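Local coordinates for packaging protein UL32 (Human herpesvirus 8 type M, PDB 6XF9), which forms a pentameric zinc-binding ring required for herpesviral packaging and is thought to direct newly made capsids to nuclear replication compartments, where viral DNA is cleaved and packaged, at residues 294-299 / 364-369; 300-303 / 307-310; 317-322 / 330-335. All coordinates share one frame; numbering follows the deposited sequence.

Contact 1. Residues 294-299 / 364-369. With ZN (zinc ion), chain P.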
loop_
_atom_site.group_PDB
_atom_site.type_symbol
_atom_site.label_atom_id
_atom_site.label_comp_id
_atom_site.label_asym_id
_atom_site.label_seq_id
_atom_site.Cartn_x
_atom_site.Cartn_y
_atom_site.Cartn_z
ATOM N N SER D 294 13.413 26.444 22.297
ATOM C CA SER D 294 12.240 26.707 21.467
ATOM C C SER D 294 11.939 28.183 21.323
ATOM O O SER D 294 11.152 28.541 20.440
ATOM C CB SER D 294 11.000 26.014 22.012
ATOM O OG SER D 294 10.784 26.370 23.351
ATOM N N VAL D 295 12.526 29.043 22.154
ATOM C CA VAL D 295 12.447 30.488 21.970
ATOM C C VAL D 295 13.751 30.943 21.332
ATOM O O VAL D 295 14.806 30.907 21.963
ATOM C CB VAL D 295 12.188 31.225 23.292
ATOM C CG1 VAL D 295 12.217 32.727 23.065
ATOM C CG2 VAL D 295 10.858 30.836 23.862
ATOM N N CYS D 296 13.702 31.387 20.087
ATOM C CA CYS D 296 14.911 31.806 19.402
ATOM C C CYS D 296 15.243 33.246 19.748
ATOM O O CYS D 296 14.392 34.135 19.617
ATOM C CB CYS D 296 14.737 31.654 17.907
ATOM S SG CYS D 296 16.100 32.355 16.984
ATOM N N LEU D 297 16.471 33.481 20.217
ATOM C CA LEU D 297 16.816 34.833 20.653
ATOM C C LEU D 297 17.068 35.754 19.481
ATOM O O LEU D 297 16.764 36.945 19.568
ATOM C CB LEU D 297 18.058 34.828 21.532
ATOM C CG LEU D 297 17.813 34.670 23.017
ATOM C CD1 LEU D 297 19.149 34.373 23.685
ATOM C CD2 LEU D 297 17.213 35.951 23.534
ATOM N N LEU D 298 17.602 35.223 18.377
ATOM C CA LEU D 298 17.861 36.052 17.213
ATOM C C LEU D 298 16.576 36.499 16.537
ATOM O O LEU D 298 16.569 37.519 15.838
ATOM C CB LEU D 298 18.762 35.307 16.231
ATOM C CG LEU D 298 20.041 34.759 16.865
ATOM C CD1 LEU D 298 20.831 33.937 15.883
ATOM C CD2 LEU D 298 20.865 35.927 17.328
ATOM N N CYS D 299 15.493 35.738 16.673
ATOM C CA CYS D 299 14.210 36.225 16.179
ATOM C C CYS D 299 13.673 37.347 17.050
ATOM O O CYS D 299 12.987 38.239 16.546
ATOM C CB CYS D 299 13.185 35.088 16.098
ATOM S SG CYS D 299 13.388 33.957 14.677
ATOM N N HIS D 364 23.240 28.633 13.778
ATOM C CA HIS D 364 23.002 27.664 12.708
ATOM C C HIS D 364 21.514 27.469 12.482
ATOM O O HIS D 364 21.030 27.522 11.346
ATOM C CB HIS D 364 23.645 26.320 13.049
ATOM C CG HIS D 364 23.448 25.270 11.996
ATOM N ND1 HIS D 364 23.283 23.933 12.295
ATOM C CD2 HIS D 364 23.410 25.359 10.644
ATOM C CE1 HIS D 364 23.135 23.247 11.174
ATOM N NE2 HIS D 364 23.209 24.088 10.159
ATOM N N LYS D 365 20.773 27.211 13.564
ATOM C CA LYS D 365 19.334 27.003 13.471
ATOM C C LYS D 365 18.650 28.200 12.855
ATOM O O LYS D 365 17.762 28.049 12.010
ATOM C CB LYS D 365 18.762 26.733 14.849
ATOM C CG LYS D 365 17.287 26.845 14.917
ATOM C CD LYS D 365 16.833 26.753 16.354
ATOM C CE LYS D 365 15.429 27.242 16.463
ATOM N NZ LYS D 365 14.911 26.939 17.799
ATOM N N HIS D 366 19.042 29.399 13.260
ATOM C CA HIS D 366 18.294 30.578 12.838
ATOM C C HIS D 366 18.583 30.956 11.402
ATOM O O HIS D 366 17.659 31.279 10.656
ATOM C CB HIS D 366 18.614 31.769 13.761
ATOM C CG HIS D 366 18.036 33.068 13.289
ATOM N ND1 HIS D 366 16.725 33.434 13.532
ATOM C CD2 HIS D 366 18.582 34.068 12.562
ATOM C CE1 HIS D 366 16.499 34.612 12.978
ATOM N NE2 HIS D 366 17.604 35.012 12.374
ATOM N N LEU D 367 19.839 30.905 10.971
ATOM C CA LEU D 367 20.155 31.382 9.627
ATOM C C LEU D 367 19.974 30.320 8.552
ATOM O O LEU D 367 19.761 30.672 7.387
ATOM C CB LEU D 367 21.595 31.899 9.551
ATOM C CG LEU D 367 21.951 33.190 10.290
ATOM C CD1 LEU D 367 23.458 33.364 10.289
ATOM C CD2 LEU D 367 21.280 34.378 9.656
ATOM N N PHE D 368 20.085 29.024 8.887
ATOM C CA PHE D 368 20.147 28.000 7.851
ATOM C C PHE D 368 19.145 26.866 8.002
ATOM O O PHE D 368 18.942 26.145 7.025
ATOM C CB PHE D 368 21.560 27.385 7.780
ATOM C CG PHE D 368 22.687 28.397 7.587
ATOM C CD1 PHE D 368 22.993 28.894 6.327
ATOM C CD2 PHE D 368 23.447 28.835 8.672
ATOM C CE1 PHE D 368 24.028 29.819 6.144
ATOM C CE2 PHE D 368 24.496 29.767 8.493
ATOM C CZ PHE D 368 24.777 30.252 7.230
ATOM N N CYS D 369 18.503 26.684 9.165
ATOM C CA CYS D 369 17.667 25.510 9.424
ATOM C C CYS D 369 16.209 25.817 9.740
ATOM O O CYS D 369 15.328 25.340 9.016
ATOM C CB CYS D 369 18.237 24.662 10.566
ATOM S SG CYS D 369 19.847 24.053 10.175
HETATM ZN ZN ZN P . 15.215 32.526 14.844
#
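Cys296 and Cys299 reach the imidazole of His366 through a shared zinc ion, and Leu298 lies across one face of the same ring. The metal sits 2.3 Å from SG of both Cys296 and Cys299 and 2.2 Å from ND1 of His366. In His366, CG stands anti to the backbone N (chi1 172°), beside the carbonyl carbon, which carries the ring off helix 360-369 toward the start of helix 297-304. The two thiolates meet it differently: SG of Cys299 lies at the ring edge, close to the imidazole plane, whereas SG of Cys296 approaches obliquely. Leu298 CB sits over the ring face, 3.7 Å from the centroid of the His366 ring and nearly on its normal, a CH-pi contact, and its CD1 packs against His366 CB at 3.8 Å. Metal bond and leucine together leave the imidazole little room to rotate.

Cys373 supplies the fourth ligand and completes a site of three cysteines and one histidine, in which a CxxC pair at the start of one helix is joined to a histidine and a cysteine some 70 residues later. Cys296 is also the N-cap of helix 297-304: its SG accepts from the backbone N of Cys299 at 3.5 Å, with an N-H...S angle of 150°. This bond probably draws some charge from the sulfur, and it ties the two cysteines into one compact turn. Beside the site, the CB of Lys365 points toward residues 294-299; the extended chain ends at NZ, which forms a salt bridge with the C-terminal carboxylate of Ala467.

Contact 2. Residues 300-303 / 307-310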
loop_
_atom_site.group_PDB
_atom_site.type_symbol
_atom_site.label_atom_id
_atom_site.label_comp_id
_atom_site.label_asym_id
_atom_site.label_seq_id
_atom_site.Cartn_x
_atom_site.Cartn_y
_atom_site.Cartn_z
ATOM N N GLU D 300 13.919 37.296 18.363
ATOM C CA GLU D 300 13.584 38.441 19.202
ATOM C C GLU D 300 14.335 39.671 18.716
ATOM O O GLU D 300 13.748 40.743 18.547
ATOM C CB GLU D 300 13.936 38.151 20.663
ATOM C CG GLU D 300 13.330 36.870 21.207
ATOM C CD GLU D 300 11.829 36.836 21.131
ATOM O OE1 GLU D 300 11.217 37.888 21.357
ATOM O OE2 GLU D 300 11.256 35.769 20.801
ATOM N N CYS D 301 15.622 39.512 18.403
ATOM C CA CYS D 301 16.415 40.640 17.939
ATOM C C CYS D 301 15.860 41.220 16.657
ATOM O O CYS D 301 15.959 42.429 16.428
ATOM C CB CYS D 301 17.865 40.219 17.738
ATOM S SG CYS D 301 18.652 39.857 19.311
ATOM N N LEU D 302 15.339 40.371 15.773
ATOM C CA LEU D 302 14.767 40.880 14.531
ATOM C C LEU D 302 13.672 41.896 14.806
ATOM O O LEU D 302 13.539 42.881 14.076
ATOM C CB LEU D 302 14.233 39.734 13.675
ATOM C CG LEU D 302 15.298 38.815 13.067
ATOM C CD1 LEU D 302 14.632 37.821 12.160
ATOM C CD2 LEU D 302 16.318 39.604 12.273
ATOM N N ALA D 303 12.888 41.685 15.853
ATOM C CA ALA D 303 11.803 42.596 16.185
ATOM C C ALA D 303 12.172 43.630 17.239
ATOM O O ALA D 303 11.467 44.636 17.378
ATOM C CB ALA D 303 10.594 41.811 16.698
ATOM N N GLU D 307 19.176 47.109 13.971
ATOM C CA GLU D 307 20.156 46.610 13.013
ATOM C C GLU D 307 20.298 45.093 13.014
ATOM O O GLU D 307 21.197 44.572 12.348
ATOM C CB GLU D 307 21.498 47.304 13.235
ATOM C CG GLU D 307 21.752 47.596 14.677
ATOM C CD GLU D 307 22.937 48.524 14.921
ATOM O OE1 GLU D 307 23.804 48.652 14.030
ATOM O OE2 GLU D 307 22.983 49.136 16.020
ATOM N N ALA D 308 19.403 44.362 13.699
ATOM C CA ALA D 308 19.503 42.902 13.676
ATOM C C ALA D 308 19.207 42.343 12.288
ATOM O O ALA D 308 20.011 41.529 11.794
ATOM C CB ALA D 308 18.588 42.287 14.743
ATOM N N PRO D 309 18.127 42.743 11.590
ATOM C CA PRO D 309 17.885 42.184 10.247
ATOM C C PRO D 309 19.074 42.270 9.311
ATOM O O PRO D 309 19.474 41.265 8.701
ATOM C CB PRO D 309 16.697 43.015 9.755
ATOM C CG PRO D 309 15.921 43.281 10.975
ATOM C CD PRO D 309 16.951 43.514 12.058
ATOM N N LYS D 310 19.658 43.453 9.178
ATOM C CA LYS D 310 20.761 43.581 8.247
ATOM C C LYS D 310 22.028 42.943 8.800
ATOM O O LYS D 310 22.836 42.412 8.025
ATOM C CB LYS D 310 20.997 45.051 7.935
ATOM C CG LYS D 310 21.517 45.285 6.542
ATOM C CD LYS D 310 22.309 46.584 6.443
ATOM C CE LYS D 310 23.518 46.423 5.509
ATOM N NZ LYS D 310 23.133 46.347 4.056
#
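The last turn of helix 297-304 meets the first turn of helix 308-321 with Leu302 and Ala308 nearest in the backbone, 5.2 Å between their CA atoms, and no hydrogen bond links the two segments. Ala308 points its methyl at the preceding helix, where CB lies 3.1 Å from the carbonyl O of Cys301 and 3.7 Å from Cys301 CB. The small side chain thus lets the two backbones approach closely. Alongside it, Leu302 holds CG anti to its carbonyl carbon (chi1 -70°), and the CD2 branch passes over the start of the second helix. There CD2 touches Pro309 CA at 3.6 Å and Pro309 CG at 3.9 Å, so one methyl meets both the backbone and the ring of the proline. Cys301 also touches Leu351 and Leu354 of helix 349-357, while Leu302 reaches His366, a zinc ligand. Glu307, the N-cap residue of helix 308-321, turns away from this apolar seam, its carboxylate hydrogen-bonded to the hydroxyl of Ser347 and the backbone N of Asp348. The arrangement is that of a tight connection between two consecutive helices, with proline in the first turn of the second, next to a zinc site.

Contact 3. Residues 317-322 / 330-335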
loop_
_atom_site.group_PDB
_atom_site.type_symbol
_atom_site.label_atom_id
_atom_site.label_comp_id
_atom_site.label_asym_id
_atom_site.label_seq_id
_atom_site.Cartn_x
_atom_site.Cartn_y
_atom_site.Cartn_z
ATOM N N CYS D 317 26.283 36.136 5.067
ATOM C CA CYS D 317 27.288 36.265 4.009
ATOM C C CYS D 317 28.689 35.963 4.534
ATOM O O CYS D 317 29.502 35.362 3.827
ATOM C CB CYS D 317 27.237 37.661 3.374
ATOM S SG CYS D 317 25.604 38.088 2.667
ATOM N N GLU D 318 29.003 36.382 5.764
ATOM C CA GLU D 318 30.328 36.075 6.287
ATOM C C GLU D 318 30.482 34.576 6.460
ATOM O O GLU D 318 31.529 34.006 6.127
ATOM C CB GLU D 318 30.587 36.737 7.648
ATOM C CG GLU D 318 30.777 38.257 7.723
ATOM C CD GLU D 318 31.448 38.678 9.053
ATOM O OE1 GLU D 318 30.858 39.448 9.846
ATOM O OE2 GLU D 318 32.531 38.137 9.368
ATOM N N VAL D 319 29.438 33.921 6.980
ATOM C CA VAL D 319 29.490 32.482 7.207
ATOM C C VAL D 319 29.642 31.732 5.881
ATOM O O VAL D 319 30.459 30.811 5.758
ATOM C CB VAL D 319 28.246 32.035 7.994
ATOM C CG1 VAL D 319 28.180 30.525 8.033
ATOM C CG2 VAL D 319 28.259 32.631 9.398
ATOM N N MET D 320 28.891 32.141 4.859
ATOM C CA MET D 320 28.979 31.494 3.555
ATOM C C MET D 320 30.292 31.828 2.837
ATOM O O MET D 320 30.979 30.934 2.327
ATOM C CB MET D 320 27.789 31.927 2.707
ATOM C CG MET D 320 26.450 31.493 3.254
ATOM S SD MET D 320 26.379 29.714 3.482
ATOM C CE MET D 320 25.555 29.278 1.936
ATOM N N GLY D 321 30.683 33.106 2.821
ATOM C CA GLY D 321 31.696 33.586 1.891
ATOM C C GLY D 321 33.148 33.647 2.336
ATOM O O GLY D 321 34.040 33.577 1.480
ATOM N N HIS D 322 33.413 33.768 3.648
ATOM C CA HIS D 322 34.789 33.980 4.113
ATOM C C HIS D 322 35.632 32.714 3.989
ATOM O O HIS D 322 36.713 32.739 3.389
ATOM C CB HIS D 322 34.814 34.467 5.569
ATOM C CG HIS D 322 34.552 35.935 5.738
ATOM N ND1 HIS D 322 34.749 36.590 6.939
ATOM C CD2 HIS D 322 34.113 36.875 4.863
ATOM C CE1 HIS D 322 34.436 37.868 6.797
ATOM N NE2 HIS D 322 34.048 38.067 5.547
ATOM N N VAL D 330 28.419 25.005 11.497
ATOM C CA VAL D 330 28.540 25.399 12.906
ATOM C C VAL D 330 29.969 25.827 13.229
ATOM O O VAL D 330 30.187 26.664 14.114
ATOM C CB VAL D 330 28.059 24.296 13.879
ATOM C CG1 VAL D 330 26.567 24.135 13.818
ATOM C CG2 VAL D 330 28.738 22.983 13.609
ATOM N N ASP D 331 30.966 25.259 12.543
ATOM C CA ASP D 331 32.346 25.713 12.725
ATOM C C ASP D 331 32.597 27.071 12.063
ATOM O O ASP D 331 33.249 27.935 12.658
ATOM C CB ASP D 331 33.309 24.655 12.193
ATOM C CG ASP D 331 33.444 23.483 13.142
ATOM O OD1 ASP D 331 33.331 23.728 14.370
ATOM O OD2 ASP D 331 33.614 22.325 12.666
ATOM N N ARG D 332 32.060 27.290 10.852
ATOM C CA ARG D 332 32.175 28.595 10.200
ATOM C C ARG D 332 31.604 29.695 11.077
ATOM O O ARG D 332 32.164 30.794 11.161
ATOM C CB ARG D 332 31.421 28.595 8.883
ATOM C CG ARG D 332 32.025 27.805 7.795
ATOM C CD ARG D 332 31.126 27.801 6.590
ATOM N NE ARG D 332 31.668 26.947 5.549
ATOM C CZ ARG D 332 32.026 27.368 4.351
ATOM N NH1 ARG D 332 31.879 28.647 4.035
ATOM N NH2 ARG D 332 32.512 26.501 3.467
ATOM N N ILE D 333 30.458 29.431 11.698
ATOM C CA ILE D 333 29.863 30.389 12.613
ATOM C C ILE D 333 30.801 30.654 13.784
ATOM O O ILE D 333 31.003 31.804 14.196
ATOM C CB ILE D 333 28.493 29.866 13.073
ATOM C CG1 ILE D 333 27.521 29.848 11.895
ATOM C CG2 ILE D 333 27.963 30.696 14.203
ATOM C CD1 ILE D 333 26.339 28.925 12.079
ATOM N N ALA D 334 31.390 29.596 14.344
ATOM C CA ALA D 334 32.327 29.791 15.445
ATOM C C ALA D 334 33.550 30.571 14.991
ATOM O O ALA D 334 34.016 31.462 15.704
ATOM C CB ALA D 334 32.735 28.452 16.045
ATOM N N PHE D 335 34.067 30.268 13.794
ATOM C CA PHE D 335 35.247 30.974 13.287
ATOM C C PHE D 335 34.977 32.462 13.095
ATOM O O PHE D 335 35.811 33.297 13.457
ATOM C CB PHE D 335 35.721 30.370 11.961
ATOM C CG PHE D 335 36.355 28.990 12.088
ATOM C CD1 PHE D 335 36.450 28.344 13.325
ATOM C CD2 PHE D 335 36.850 28.331 10.950
ATOM C CE1 PHE D 335 37.029 27.079 13.414
ATOM C CE2 PHE D 335 37.431 27.067 11.039
ATOM C CZ PHE D 335 37.520 26.444 12.270
#
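Arg332 lies against Val319 along most of its length, where helix 329-338 passes helix 308-321. The short axes of 317-321 and 330-335 approach to 9.0 Å at an angle of 117°. At the root of the arginine, CB packs 3.9 Å from Val319 CG1. CG is anti to the carbonyl carbon (chi1 -71°), and from there the chain runs extended to NE, carrying CG and then CD past the carbonyl of Val319; CD comes to 3.2 Å from Val319 O. NE has its partner beyond the two segments, in the carbonyl O of Val327. At the tip, NH1 donates to Val319 O at 3.1 Å in a nearly straight bond (N-H...O 167°), the acceptor lying at the edge of the guanidinium, close to its plane, and the donor in the carbonyl plane of Val319. Met320 O is 3.0 Å from the same NH1, and a weak bond from NH1 to Ile323 O adds to the cluster.

Beside the arginine, Val319 CG2 meets Ile333 CG1 at 3.8 Å. Helix 329-338 also faces a neighbouring subunit of the ring: Arg332 packs on Ile145 of that subunit, Phe335 stacks on its Phe59, and Asp331 accepts from the backbone N of its zinc ligand Cys52.

Carbonyl oxygens near the C-terminal end of helix 308-321, with that of Val327, therefore gather about a buried guanidinium. Its positive charge probably interacts favourably with the negative end of the helix dipole, and the bonds through NE and NH1 limit rotation of the group.

Contacts 1 and 2 share helix 297-304, their centres 12 Å apart, and meet where His366 CE1 lies 3.8 Å from Leu302 CD1, so a leucine of contact 2 packs directly on a zinc ligand. Contact 3 lies farther from the metal, with the side chain of Ile333 about 12 Å from the zinc ion, but helix 360-369 bridges the distance: Phe368 CZ is 3.5 Å from Val319 CG1, and His364 N is 3.5 Å from Ile333 CD1. Contacts 2 and 3 do not touch, their nearest atoms being about 7 Å apart, yet helix 308-321 runs from one to the other, and its partner in contact 3, helix 329-338, faces the neighbouring subunit.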